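Local coordinates for phosphotriesterase homology protein (Escherichia coli, PDB 1BF6) that hydrolyses phosphorylated glyceryl acetates, and also aromatic acetates and propionates, with the help of two zinc ions held in each subunit, at residues Leu29-Phe34 with Lys250-Tyr255; Met58-Gln63 with Val105-Gln110; Lys138-Ala143 with Ala169-His174; Asp208-Asn213 with Glu219-Met224. All blocks are in the same frame, centred on the assembly; numbering follows the deposited sequence.

Interaction 1. Residues Leu29-Phe34 with Lys250-Tyr255; sequences LDQYAF and KANGGY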
loop_
_atom_site.group_PDB
_atom_site.type_symbol
_atom_site.label_atom_id
_atom_site.label_comp_id
_atom_site.label_asym_id
_atom_site.label_seq_id
_atom_site.Cartn_x
_atom_site.Cartn_y
_atom_site.Cartn_z
ATOM N N LEU A 29 -11.675 -9.943 -5.080
ATOM C CA LEU A 29 -12.189 -8.579 -5.237
ATOM C C LEU A 29 -12.062 -8.178 -6.706
ATOM O O LEU A 29 -11.021 -7.677 -7.137
ATOM C CB LEU A 29 -11.414 -7.617 -4.328
ATOM C CG LEU A 29 -11.874 -6.159 -4.314
ATOM C CD1 LEU A 29 -13.256 -6.051 -3.670
ATOM C CD2 LEU A 29 -10.872 -5.334 -3.543
ATOM N N ASP A 30 -13.130 -8.407 -7.471
ATOM C CA ASP A 30 -13.138 -8.109 -8.898
ATOM C C ASP A 30 -14.501 -7.645 -9.424
ATOM O O ASP A 30 -14.793 -7.802 -10.611
ATOM C CB ASP A 30 -12.696 -9.355 -9.685
ATOM C CG ASP A 30 -13.711 -10.513 -9.606
ATOM O OD1 ASP A 30 -14.604 -10.510 -8.723
ATOM O OD2 ASP A 30 -13.611 -11.439 -10.442
ATOM N N GLN A 31 -15.332 -7.092 -8.546
ATOM C CA GLN A 31 -16.660 -6.636 -8.948
ATOM C C GLN A 31 -16.581 -5.233 -9.523
ATOM O O GLN A 31 -16.670 -4.233 -8.812
ATOM C CB GLN A 31 -17.615 -6.731 -7.767
ATOM C CG GLN A 31 -17.675 -8.152 -7.201
ATOM C CD GLN A 31 -18.701 -8.318 -6.100
ATOM O OE1 GLN A 31 -18.509 -7.848 -4.984
ATOM N NE2 GLN A 31 -19.789 -9.021 -6.405
ATOM N N TYR A 32 -16.414 -5.195 -10.837
ATOM C CA TYR A 32 -16.249 -3.973 -11.590
ATOM C C TYR A 32 -17.183 -2.802 -11.303
ATOM O O TYR A 32 -16.713 -1.716 -10.960
ATOM C CB TYR A 32 -16.257 -4.282 -13.082
ATOM C CG TYR A 32 -15.869 -3.097 -13.928
ATOM C CD1 TYR A 32 -14.582 -2.554 -13.854
ATOM C CD2 TYR A 32 -16.785 -2.515 -14.800
ATOM C CE1 TYR A 32 -14.224 -1.460 -14.630
ATOM C CE2 TYR A 32 -16.439 -1.426 -15.582
ATOM C CZ TYR A 32 -15.156 -0.902 -15.494
ATOM O OH TYR A 32 -14.813 0.161 -16.291
ATOM N N ALA A 33 -18.485 -3.000 -11.504
ATOM C CA ALA A 33 -19.459 -1.933 -11.272
ATOM C C ALA A 33 -19.333 -1.350 -9.866
ATOM O O ALA A 33 -19.247 -0.131 -9.703
ATOM C CB ALA A 33 -20.882 -2.440 -11.528
ATOM N N PHE A 34 -19.274 -2.220 -8.864
ATOM C CA PHE A 34 -19.146 -1.785 -7.478
ATOM C C PHE A 34 -17.862 -1.001 -7.238
ATOM O O PHE A 34 -17.879 0.014 -6.541
ATOM C CB PHE A 34 -19.165 -2.977 -6.526
ATOM C CG PHE A 34 -20.466 -3.718 -6.498
ATOM C CD1 PHE A 34 -21.610 -3.172 -7.059
ATOM C CD2 PHE A 34 -20.542 -4.963 -5.886
ATOM C CE1 PHE A 34 -22.811 -3.855 -7.009
ATOM C CE2 PHE A 34 -21.742 -5.657 -5.830
ATOM C CZ PHE A 34 -22.875 -5.100 -6.394
ATOM N N LYS A 250 -19.359 -1.302 -0.048
ATOM C CA LYS A 250 -20.649 -0.828 0.463
ATOM C C LYS A 250 -21.841 -1.607 -0.105
ATOM O O LYS A 250 -22.773 -1.923 0.631
ATOM C CB LYS A 250 -20.810 0.687 0.230
ATOM C CG LYS A 250 -19.779 1.526 1.002
ATOM C CD LYS A 250 -20.160 2.994 1.142
ATOM C CE LYS A 250 -20.163 3.729 -0.179
ATOM N NZ LYS A 250 -18.785 3.924 -0.710
ATOM N N ALA A 251 -21.796 -1.932 -1.397
ATOM C CA ALA A 251 -22.868 -2.688 -2.053
ATOM C C ALA A 251 -23.089 -4.068 -1.416
ATOM O O ALA A 251 -24.155 -4.659 -1.576
ATOM C CB ALA A 251 -22.580 -2.839 -3.543
ATOM N N ASN A 252 -22.071 -4.577 -0.720
ATOM C CA ASN A 252 -22.143 -5.871 -0.042
ATOM C C ASN A 252 -22.292 -5.732 1.472
ATOM O O ASN A 252 -22.004 -6.661 2.217
ATOM C CB ASN A 252 -20.907 -6.716 -0.371
ATOM C CG ASN A 252 -20.840 -7.087 -1.823
ATOM O OD1 ASN A 252 -21.854 -7.421 -2.430
ATOM N ND2 ASN A 252 -19.649 -7.004 -2.408
ATOM N N GLY A 253 -22.735 -4.559 1.922
ATOM C CA GLY A 253 -22.920 -4.318 3.346
ATOM C C GLY A 253 -21.666 -3.921 4.093
ATOM O O GLY A 253 -21.625 -3.987 5.318
ATOM N N GLY A 254 -20.633 -3.531 3.350
ATOM C CA GLY A 254 -19.381 -3.128 3.964
ATOM C C GLY A 254 -19.261 -1.623 4.186
ATOM O O GLY A 254 -20.232 -0.874 4.052
ATOM N N TYR A 255 -18.042 -1.178 4.471
ATOM C CA TYR A 255 -17.765 0.227 4.744
ATOM C C TYR A 255 -17.225 1.045 3.573
ATOM O O TYR A 255 -17.338 2.272 3.577
ATOM C CB TYR A 255 -16.841 0.344 5.961
ATOM C CG TYR A 255 -15.634 -0.571 5.910
ATOM C CD1 TYR A 255 -15.710 -1.893 6.370
ATOM C CD2 TYR A 255 -14.413 -0.119 5.405
ATOM C CE1 TYR A 255 -14.593 -2.746 6.328
ATOM C CE2 TYR A 255 -13.292 -0.968 5.359
ATOM C CZ TYR A 255 -13.391 -2.272 5.817
ATOM O OH TYR A 255 -12.297 -3.109 5.741
HETATM O O HOH W 1 -21.936 -9.440 -4.331
#
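Ala251 sets its methyl group squarely over the face of the Phe34 ring. CB lies 3.4 Å from the centroid of that ring and only 3° off its normal, so all six ring carbons are at nearly equal range and the CH-pi contact is about as central as it can be. Next to it two amides approach from opposite directions and lie nearly coplanar, their planes differing by just 17°. Asn252 ND2 donates to Gln31 OE1 over 2.9 Å, in the carbonyl plane and close to the plane of the donor amide. A water closes the other half of the pair: it accepts from Gln31 NE2 at 3.0 Å and donates to Asn252 OD1 at 2.8 Å. The direct bond and the bridge together form a ring through both amides, which would hold each amide in its rotation. Asn252 OD1 also approaches Phe34 CE2 obliquely, at 3.8 Å.

Behind this first shell, Gln31 occupies the N-cap position of helix 32-44, and its chain runs extended beyond CG, which carries the amide across to the other segment. Asn252 is anchored from its own side, since ND2 also donates to the carbonyl O of Arg246. Nearby, Lys250 reaches back to the same helix through salt bridges with Glu38 and Asp41. The contact thus joins the start of helix 32-44 to the long loop that follows strand 237-239 in this TIM-barrel fold, away from the zinc site. Being small, uncharged and near the surface, it relies on directional amide pairing, one water and a methyl-ring contact rather than on an extensive apolar core.

Interaction 2. Residues Met58-Gln63 with Val105-Gln110; sequences MGRNAQ and VDEIEQ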
loop_
_atom_site.group_PDB
_atom_site.type_symbol
_atom_site.label_atom_id
_atom_site.label_comp_id
_atom_site.label_asym_id
_atom_site.label_seq_id
_atom_site.Cartn_x
_atom_site.Cartn_y
_atom_site.Cartn_z
ATOM N N MET A 58 -0.766 -12.060 -7.079
ATOM C CA MET A 58 -1.762 -11.769 -6.062
ATOM C C MET A 58 -3.080 -11.630 -6.828
ATOM O O MET A 58 -4.144 -11.424 -6.237
ATOM C CB MET A 58 -1.443 -10.459 -5.331
ATOM C CG MET A 58 -0.384 -10.577 -4.244
ATOM S SD MET A 58 0.177 -8.965 -3.647
ATOM C CE MET A 58 -1.153 -8.559 -2.458
ATOM N N GLY A 59 -3.010 -11.753 -8.149
ATOM C CA GLY A 59 -4.207 -11.649 -8.966
ATOM C C GLY A 59 -4.425 -10.292 -9.608
ATOM O O GLY A 59 -5.572 -9.893 -9.846
ATOM N N ARG A 60 -3.328 -9.588 -9.903
ATOM C CA ARG A 60 -3.406 -8.275 -10.540
ATOM C C ARG A 60 -4.091 -8.376 -11.902
ATOM O O ARG A 60 -4.016 -9.404 -12.580
ATOM C CB ARG A 60 -1.993 -7.685 -10.709
ATOM C CG ARG A 60 -1.936 -6.241 -11.264
ATOM C CD ARG A 60 -0.480 -5.800 -11.526
ATOM N NE ARG A 60 0.108 -6.571 -12.622
ATOM C CZ ARG A 60 1.397 -6.894 -12.723
ATOM N NH1 ARG A 60 2.271 -6.504 -11.804
ATOM N NH2 ARG A 60 1.797 -7.673 -13.718
ATOM N N ASN A 61 -4.752 -7.295 -12.302
ATOM C CA ASN A 61 -5.439 -7.226 -13.578
ATOM C C ASN A 61 -5.299 -5.807 -14.101
ATOM O O ASN A 61 -6.128 -4.938 -13.799
ATOM C CB ASN A 61 -6.917 -7.574 -13.403
ATOM C CG ASN A 61 -7.615 -7.848 -14.713
ATOM O OD1 ASN A 61 -8.419 -8.773 -14.796
ATOM N ND2 ASN A 61 -7.344 -7.041 -15.738
ATOM N N ALA A 62 -4.260 -5.583 -14.903
ATOM C CA ALA A 62 -3.983 -4.271 -15.473
ATOM C C ALA A 62 -5.145 -3.703 -16.287
ATOM O O ALA A 62 -5.461 -2.522 -16.169
ATOM C CB ALA A 62 -2.705 -4.325 -16.334
ATOM N N GLN A 63 -5.801 -4.540 -17.085
ATOM C CA GLN A 63 -6.907 -4.071 -17.910
ATOM C C GLN A 63 -8.057 -3.530 -17.060
ATOM O O GLN A 63 -8.623 -2.476 -17.360
ATOM C CB GLN A 63 -7.404 -5.175 -18.840
ATOM C CG GLN A 63 -8.313 -4.657 -19.920
ATOM C CD GLN A 63 -7.649 -3.591 -20.766
ATOM O OE1 GLN A 63 -6.626 -3.842 -21.404
ATOM N NE2 GLN A 63 -8.211 -2.389 -20.762
ATOM N N VAL A 105 11.903 -4.667 -13.009
ATOM C CA VAL A 105 12.340 -3.555 -13.857
ATOM C C VAL A 105 11.533 -3.479 -15.163
ATOM O O VAL A 105 11.116 -2.394 -15.562
ATOM C CB VAL A 105 13.883 -3.635 -14.177
ATOM C CG1 VAL A 105 14.256 -2.609 -15.253
ATOM C CG2 VAL A 105 14.702 -3.407 -12.911
ATOM N N ASP A 106 11.271 -4.620 -15.812
ATOM C CA ASP A 106 10.512 -4.624 -17.059
ATOM C C ASP A 106 9.034 -4.277 -16.849
ATOM O O ASP A 106 8.379 -3.770 -17.752
ATOM C CB ASP A 106 10.615 -5.972 -17.769
ATOM C CG ASP A 106 12.020 -6.260 -18.312
ATOM O OD1 ASP A 106 12.920 -5.392 -18.247
ATOM O OD2 ASP A 106 12.217 -7.388 -18.800
ATOM N N GLU A 107 8.498 -4.616 -15.686
ATOM C CA GLU A 107 7.103 -4.301 -15.408
ATOM C C GLU A 107 6.967 -2.788 -15.232
ATOM O O GLU A 107 5.939 -2.208 -15.589
ATOM C CB GLU A 107 6.590 -5.076 -14.191
ATOM C CG GLU A 107 6.343 -6.565 -14.511
ATOM C CD GLU A 107 5.252 -7.213 -13.652
ATOM O OE1 GLU A 107 5.185 -6.942 -12.436
ATOM O OE2 GLU A 107 4.484 -8.021 -14.208
ATOM N N ILE A 108 8.046 -2.163 -14.756
ATOM C CA ILE A 108 8.122 -0.714 -14.548
ATOM C C ILE A 108 8.382 0.018 -15.869
ATOM O O ILE A 108 7.736 1.027 -16.168
ATOM C CB ILE A 108 9.261 -0.364 -13.552
ATOM C CG1 ILE A 108 8.841 -0.704 -12.131
ATOM C CG2 ILE A 108 9.708 1.099 -13.693
ATOM C CD1 ILE A 108 9.977 -0.669 -11.140
ATOM N N GLU A 109 9.288 -0.537 -16.681
ATOM C CA GLU A 109 9.699 0.067 -17.945
ATOM C C GLU A 109 8.882 -0.235 -19.187
ATOM O O GLU A 109 8.660 0.657 -19.996
ATOM C CB GLU A 109 11.188 -0.245 -18.245
ATOM C CG GLU A 109 12.170 0.104 -17.134
ATOM C CD GLU A 109 12.490 1.591 -17.053
ATOM O OE1 GLU A 109 11.661 2.423 -17.469
ATOM O OE2 GLU A 109 13.587 1.935 -16.569
ATOM N N GLN A 110 8.458 -1.486 -19.364
ATOM C CA GLN A 110 7.697 -1.859 -20.556
ATOM C C GLN A 110 6.181 -1.945 -20.377
ATOM O O GLN A 110 5.427 -1.496 -21.238
ATOM C CB GLN A 110 8.196 -3.193 -21.121
ATOM C CG GLN A 110 9.709 -3.317 -21.254
ATOM C CD GLN A 110 10.340 -2.161 -22.009
ATOM O OE1 GLN A 110 9.835 -1.716 -23.050
ATOM N NE2 GLN A 110 11.451 -1.656 -21.479
#
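In the loop between strand 47-52 and helix 62-72 of the TIM barrel, a buried salt bridge reaches helix 97-109: Arg60 meets Glu107 end-on with two nitrogens. Arg60 NH2 bonds to Glu107 OE2 at 2.8 Å, and Arg60 NH1 to Glu107 OE1 at 3.0 Å. Both N-H groups point almost straight at their acceptors, each at 166°. The two oxygens lie near the guanidinium plane, yet the carboxylate is turned 52° against it, and each nitrogen meets its oxygen from above the carboxylate plane. The two side chains come from opposite directions. After an extended start the arginine bends at its third torsion (chi3 67°), which turns its end toward the carboxylate.

The same groups also hold the end of strand 75-80 and the loop after helix 97-109, and NE, NH1 and NH2 of the arginine all have partners. Thr80 OG1, at the end of strand 75-80, bonds to Glu107 OE1, and the carbonyl O of neighbouring Cys79 takes a bond from Arg60 NH1. Asp113, in the loop after helix 97-109, forms a salt bridge with Arg60 NE through OD2, the oxygen that also accepts from Ala62 N at the beginning of helix 62-72.

Interaction 3. Residues Lys138-Ala143 with Ala169-His174; sequences KVFIAA and ALLQAH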
loop_
_atom_site.group_PDB
_atom_site.type_symbol
_atom_site.label_atom_id
_atom_site.label_comp_id
_atom_site.label_asym_id
_atom_site.label_seq_id
_atom_site.Cartn_x
_atom_site.Cartn_y
_atom_site.Cartn_z
ATOM N N LYS A 138 15.241 -12.696 -0.220
ATOM C CA LYS A 138 15.622 -12.692 -1.633
ATOM C C LYS A 138 14.748 -11.712 -2.418
ATOM O O LYS A 138 15.240 -10.969 -3.273
ATOM C CB LYS A 138 15.463 -14.099 -2.203
ATOM C CG LYS A 138 15.910 -14.299 -3.632
ATOM C CD LYS A 138 15.507 -15.711 -4.060
ATOM C CE LYS A 138 16.169 -16.156 -5.335
ATOM N NZ LYS A 138 15.784 -17.580 -5.603
ATOM N N VAL A 139 13.443 -11.717 -2.137
ATOM C CA VAL A 139 12.545 -10.789 -2.823
ATOM C C VAL A 139 12.903 -9.324 -2.455
ATOM O O VAL A 139 12.934 -8.461 -3.323
ATOM C CB VAL A 139 11.050 -11.117 -2.531
ATOM C CG1 VAL A 139 10.142 -9.942 -2.949
ATOM C CG2 VAL A 139 10.633 -12.373 -3.322
ATOM N N PHE A 140 13.184 -9.062 -1.184
ATOM C CA PHE A 140 13.567 -7.718 -0.761
ATOM C C PHE A 140 14.894 -7.274 -1.411
ATOM O O PHE A 140 15.062 -6.103 -1.759
ATOM C CB PHE A 140 13.640 -7.628 0.758
ATOM C CG PHE A 140 12.345 -7.186 1.398
ATOM C CD1 PHE A 140 11.244 -8.039 1.440
ATOM C CD2 PHE A 140 12.212 -5.897 1.915
ATOM C CE1 PHE A 140 10.020 -7.615 1.983
ATOM C CE2 PHE A 140 10.991 -5.465 2.463
ATOM C CZ PHE A 140 9.893 -6.327 2.495
ATOM N N ILE A 141 15.827 -8.207 -1.600
ATOM C CA ILE A 141 17.096 -7.853 -2.250
ATOM C C ILE A 141 16.838 -7.515 -3.723
ATOM O O ILE A 141 17.382 -6.539 -4.252
ATOM C CB ILE A 141 18.158 -8.968 -2.091
ATOM C CG1 ILE A 141 18.538 -9.076 -0.621
ATOM C CG2 ILE A 141 19.406 -8.645 -2.940
ATOM C CD1 ILE A 141 19.284 -10.326 -0.244
ATOM N N ALA A 142 15.965 -8.291 -4.368
ATOM C CA ALA A 142 15.601 -8.055 -5.755
ATOM C C ALA A 142 14.926 -6.687 -5.871
ATOM O O ALA A 142 15.153 -5.963 -6.832
ATOM C CB ALA A 142 14.659 -9.149 -6.250
ATOM N N ALA A 143 14.092 -6.353 -4.886
ATOM C CA ALA A 143 13.385 -5.071 -4.874
ATOM C C ALA A 143 14.417 -3.936 -4.810
ATOM O O ALA A 143 14.327 -2.973 -5.571
ATOM C CB ALA A 143 12.424 -5.006 -3.680
ATOM N N ALA A 169 16.480 -2.213 7.500
ATOM C CA ALA A 169 17.895 -2.556 7.647
ATOM C C ALA A 169 18.369 -3.367 6.430
ATOM O O ALA A 169 19.463 -3.137 5.906
ATOM C CB ALA A 169 18.113 -3.351 8.931
ATOM N N LEU A 170 17.531 -4.300 5.979
ATOM C CA LEU A 170 17.849 -5.126 4.808
ATOM C C LEU A 170 17.948 -4.265 3.536
ATOM O O LEU A 170 18.912 -4.368 2.757
ATOM C CB LEU A 170 16.783 -6.217 4.619
ATOM C CG LEU A 170 17.001 -7.239 3.496
ATOM C CD1 LEU A 170 18.289 -8.027 3.757
ATOM C CD2 LEU A 170 15.821 -8.198 3.422
ATOM N N LEU A 171 16.962 -3.397 3.338
ATOM C CA LEU A 171 16.946 -2.540 2.164
ATOM C C LEU A 171 18.116 -1.550 2.156
ATOM O O LEU A 171 18.761 -1.362 1.131
ATOM C CB LEU A 171 15.598 -1.825 2.041
ATOM C CG LEU A 171 14.406 -2.740 1.729
ATOM C CD1 LEU A 171 13.103 -1.956 1.841
ATOM C CD2 LEU A 171 14.546 -3.342 0.330
ATOM N N GLN A 172 18.408 -0.965 3.312
ATOM C CA GLN A 172 19.512 -0.020 3.437
ATOM C C GLN A 172 20.872 -0.702 3.222
ATOM O O GLN A 172 21.763 -0.127 2.609
ATOM C CB GLN A 172 19.471 0.666 4.798
ATOM C CG GLN A 172 20.640 1.597 5.037
ATOM C CD GLN A 172 20.446 2.466 6.251
ATOM O OE1 GLN A 172 20.443 1.982 7.384
ATOM N NE2 GLN A 172 20.264 3.762 6.022
ATOM N N ALA A 173 21.018 -1.926 3.715
ATOM C CA ALA A 173 22.262 -2.678 3.537
ATOM C C ALA A 173 22.491 -2.921 2.040
ATOM O O ALA A 173 23.629 -3.132 1.594
ATOM C CB ALA A 173 22.196 -4.010 4.291
ATOM N N HIS A 174 21.410 -2.903 1.266
ATOM C CA HIS A 174 21.516 -3.096 -0.168
ATOM C C HIS A 174 21.476 -1.803 -0.986
ATOM O O HIS A 174 21.120 -1.795 -2.164
ATOM C CB HIS A 174 20.512 -4.145 -0.653
ATOM C CG HIS A 174 20.893 -5.542 -0.273
ATOM N ND1 HIS A 174 20.684 -6.050 0.992
ATOM C CD2 HIS A 174 21.556 -6.504 -0.958
ATOM C CE1 HIS A 174 21.208 -7.259 1.074
ATOM N NE2 HIS A 174 21.743 -7.557 -0.097
#
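Ile141 lies over one face of the His174 imidazole, while Phe140, one residue earlier, packs its CB and one ring edge against two leucines of the other helix. The isoleucine CG1 is 3.7 Å from the centroid of the His174 ring and 19° off its normal, a CH-pi contact displaced toward the rim on the NE2 and CE1 side. Its CG2 methyl, on the same side but beyond the rim, approaches His174 CD2 at 3.6 Å. The imidazole is held in this attitude from its edge: His174 ND1 donates to Leu170 O, one turn earlier, at 3.0 Å and nearly in the ring plane.

Phe140 is met differently by each leucine. Leu170 reaches in with CG anti to its own nitrogen (chi1 -176°) and sets CD2 against Phe140 CB at 3.5 Å, beside the stem of the ring. Leu171 comes to the ring's edge, its CG lying in the ring plane and 3.8 Å from Phe140 CD2.

Helices 134-150 and 164-173 are successive outer helices of the TIM barrel, with strand 154-157 between them in sequence. Inward, Phe140 also packs on Ile125 of strand 122-126; on another side of helix 134-150, Ile141 touches Val97 of helix 97-109. Near the end of helix 134-150, the beta-D-glucose-binding residue Asn148 donates from ND2 to the carbonyl O of His174.

Interaction 4. Residues Asp208-Asn213 with Glu219-Met224; sequences DTIGKN and EKRIAM. With SO4 (sulfate ion), chain F.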
loop_
_atom_site.group_PDB
_atom_site.type_symbol
_atom_site.label_atom_id
_atom_site.label_comp_id
_atom_site.label_asym_id
_atom_site.label_seq_id
_atom_site.Cartn_x
_atom_site.Cartn_y
_atom_site.Cartn_z
ATOM N N ASP A 208 -2.558 2.099 7.268
ATOM C CA ASP A 208 -3.390 1.670 6.135
ATOM C C ASP A 208 -4.408 0.556 6.391
ATOM O O ASP A 208 -4.914 -0.039 5.432
ATOM C CB ASP A 208 -2.500 1.262 4.949
ATOM C CG ASP A 208 -1.418 0.264 5.340
ATOM O OD1 ASP A 208 -1.615 -0.503 6.304
ATOM O OD2 ASP A 208 -0.342 0.276 4.698
ATOM N N THR A 209 -4.670 0.251 7.658
ATOM C CA THR A 209 -5.656 -0.776 7.998
ATOM C C THR A 209 -6.846 -0.116 8.726
ATOM O O THR A 209 -7.534 -0.743 9.546
ATOM C CB THR A 209 -5.046 -1.911 8.850
ATOM O OG1 THR A 209 -4.492 -1.384 10.061
ATOM C CG2 THR A 209 -3.940 -2.651 8.062
ATOM N N ILE A 210 -7.059 1.163 8.416
ATOM C CA ILE A 210 -8.149 1.941 8.999
ATOM C C ILE A 210 -9.474 1.232 8.731
ATOM O O ILE A 210 -9.750 0.846 7.595
ATOM C CB ILE A 210 -8.170 3.361 8.397
ATOM C CG1 ILE A 210 -7.000 4.176 8.965
ATOM C CG2 ILE A 210 -9.508 4.057 8.672
ATOM C CD1 ILE A 210 -6.615 5.380 8.107
ATOM N N GLY A 211 -10.267 1.041 9.787
ATOM C CA GLY A 211 -11.553 0.369 9.645
ATOM C C GLY A 211 -11.527 -1.105 10.025
ATOM O O GLY A 211 -12.580 -1.710 10.220
ATOM N N LYS A 212 -10.331 -1.690 10.123
ATOM C CA LYS A 212 -10.182 -3.102 10.484
ATOM C C LYS A 212 -10.084 -3.206 11.997
ATOM O O LYS A 212 -9.091 -3.669 12.560
ATOM C CB LYS A 212 -8.956 -3.706 9.772
ATOM C CG LYS A 212 -9.066 -3.553 8.250
ATOM C CD LYS A 212 -8.095 -4.398 7.433
ATOM C CE LYS A 212 -8.446 -4.247 5.960
ATOM N NZ LYS A 212 -7.664 -5.166 5.100
ATOM N N ASN A 213 -11.174 -2.794 12.640
ATOM C CA ASN A 213 -11.293 -2.749 14.088
ATOM C C ASN A 213 -11.311 -4.071 14.851
ATOM O O ASN A 213 -11.159 -4.087 16.075
ATOM C CB ASN A 213 -12.476 -1.850 14.457
ATOM C CG ASN A 213 -12.330 -0.464 13.883
ATOM O OD1 ASN A 213 -13.267 0.098 13.321
ATOM N ND2 ASN A 213 -11.125 0.083 13.983
ATOM N N GLU A 219 -9.720 3.918 17.311
ATOM C CA GLU A 219 -9.473 4.839 18.419
ATOM C C GLU A 219 -7.987 4.836 18.787
ATOM O O GLU A 219 -7.415 5.873 19.137
ATOM C CB GLU A 219 -10.309 4.444 19.642
ATOM C CG GLU A 219 -10.062 5.335 20.857
ATOM C CD GLU A 219 -10.852 4.909 22.096
ATOM O OE1 GLU A 219 -11.552 3.867 22.042
ATOM O OE2 GLU A 219 -10.767 5.620 23.130
ATOM N N LYS A 220 -7.368 3.661 18.714
ATOM C CA LYS A 220 -5.952 3.530 19.023
ATOM C C LYS A 220 -5.074 4.011 17.868
ATOM O O LYS A 220 -3.971 4.492 18.099
ATOM C CB LYS A 220 -5.618 2.107 19.444
ATOM C CG LYS A 220 -6.217 1.749 20.786
ATOM C CD LYS A 220 -5.724 0.414 21.298
ATOM C CE LYS A 220 -6.286 0.159 22.694
ATOM N NZ LYS A 220 -5.701 -1.052 23.333
ATOM N N ARG A 221 -5.574 3.896 16.638
ATOM C CA ARG A 221 -4.851 4.396 15.466
ATOM C C ARG A 221 -4.817 5.930 15.621
ATOM O O ARG A 221 -3.779 6.570 15.420
ATOM C CB ARG A 221 -5.576 4.031 14.155
ATOM C CG ARG A 221 -5.602 2.533 13.810
ATOM C CD ARG A 221 -6.190 2.299 12.424
ATOM N NE ARG A 221 -6.065 0.891 12.043
ATOM C CZ ARG A 221 -6.904 -0.078 12.410
ATOM N NH1 ARG A 221 -7.973 0.188 13.157
ATOM N NH2 ARG A 221 -6.610 -1.344 12.125
ATOM N N ILE A 222 -5.954 6.504 16.018
ATOM C CA ILE A 222 -6.058 7.949 16.223
ATOM C C ILE A 222 -5.082 8.412 17.310
ATOM O O ILE A 222 -4.386 9.415 17.126
ATOM C CB ILE A 222 -7.541 8.371 16.531
ATOM C CG1 ILE A 222 -8.342 8.377 15.222
ATOM C CG2 ILE A 222 -7.595 9.739 17.210
ATOM C CD1 ILE A 222 -9.845 8.504 15.407
ATOM N N ALA A 223 -4.980 7.648 18.400
ATOM C CA ALA A 223 -4.069 7.984 19.497
ATOM C C ALA A 223 -2.610 7.983 18.991
ATOM O O ALA A 223 -1.824 8.858 19.364
ATOM C CB ALA A 223 -4.236 7.015 20.642
ATOM N N MET A 224 -2.262 7.013 18.139
ATOM C CA MET A 224 -0.905 6.950 17.591
ATOM C C MET A 224 -0.672 8.120 16.645
ATOM O O MET A 224 0.406 8.710 16.653
ATOM C CB MET A 224 -0.628 5.612 16.880
ATOM C CG MET A 224 -0.448 4.438 17.834
ATOM S SD MET A 224 0.593 3.093 17.166
ATOM C CE MET A 224 -0.527 2.379 15.996
HETATM S S SO4 F . -8.006 -9.126 5.553
HETATM O O1 SO4 F . -8.633 -10.279 6.194
HETATM O O2 SO4 F . -7.820 -9.424 4.069
HETATM O O3 SO4 F . -8.866 -7.836 5.653
HETATM O O4 SO4 F . -6.678 -8.826 6.244
#
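Extended from CG to NE after a first torsion of -68°, the Arg221 side chain reaches out of helix 218-230, and a turn at its last torsion (chi4 83°) presents the guanidinium to the loop of Thr209 to Asn213. Thr209 answers with its OG1 placed between its own backbone N and carbonyl carbon (chi1 58°), where it meets the guanidinium edge. Arg221 NH2 donates to Thr209 OG1 at 3.0 Å, near the guanidinium plane; a weak bond from Arg221 NE reaches the same oxygen at 3.4 Å. A second weak bond runs from Arg221 NH2 to Lys212 O, also at 3.4 Å. The backbone of the loop covers one face of the group: Thr209 O lies over it, and Gly211 N stands above the plane toward the rim. Nearer the helix, Ile210 CG1 packs against Arg221 CD at 4.0 Å.

The loop makes a type II beta turn from Thr209 to Lys212, closed by Lys212 N donating to Thr209 O. Two aspartates frame the arginine, Asp218 through NH1 and Asp187 through NE, and Asp187 also bonds Thr209 OG1. Lys212 extends the other way: its NZ bonds to the carbonyl O of the zinc ligand Asp242 and, at 3.0 Å, to O3 of a sulfate that probably came from the crystallisation liquor. Thr209 and Lys212 thus border the metal site while Arg221, coming from helix 218-230, bonds to their loop. With two carboxylates beside it, the guanidinium charge is probably largely balanced, whereas the Lys212 amine faces an anion, consistent with an active site whose substrates need a phosphate group.

In the fold
From the N terminus, the first segment met is 29-34, whose partner 250-255 comes only after most of the barrel has been built; interaction 1 therefore closes a long loop that encloses the other three. Within it the contacts follow in series without crossing. Interaction 2 joins the loop before helix 62-72 to helix 97-109, interaction 3 couples helices 134-150 and 164-173, and interaction 4 spans a short loop between strand 204-207 and helix 218-230. Interactions 1 and 3 lie on opposite sides of the chain's centre, as do 2 and 4. Interactions 1 and 4 touch, where Tyr255 OH packs 4.0 Å from Lys212 CE.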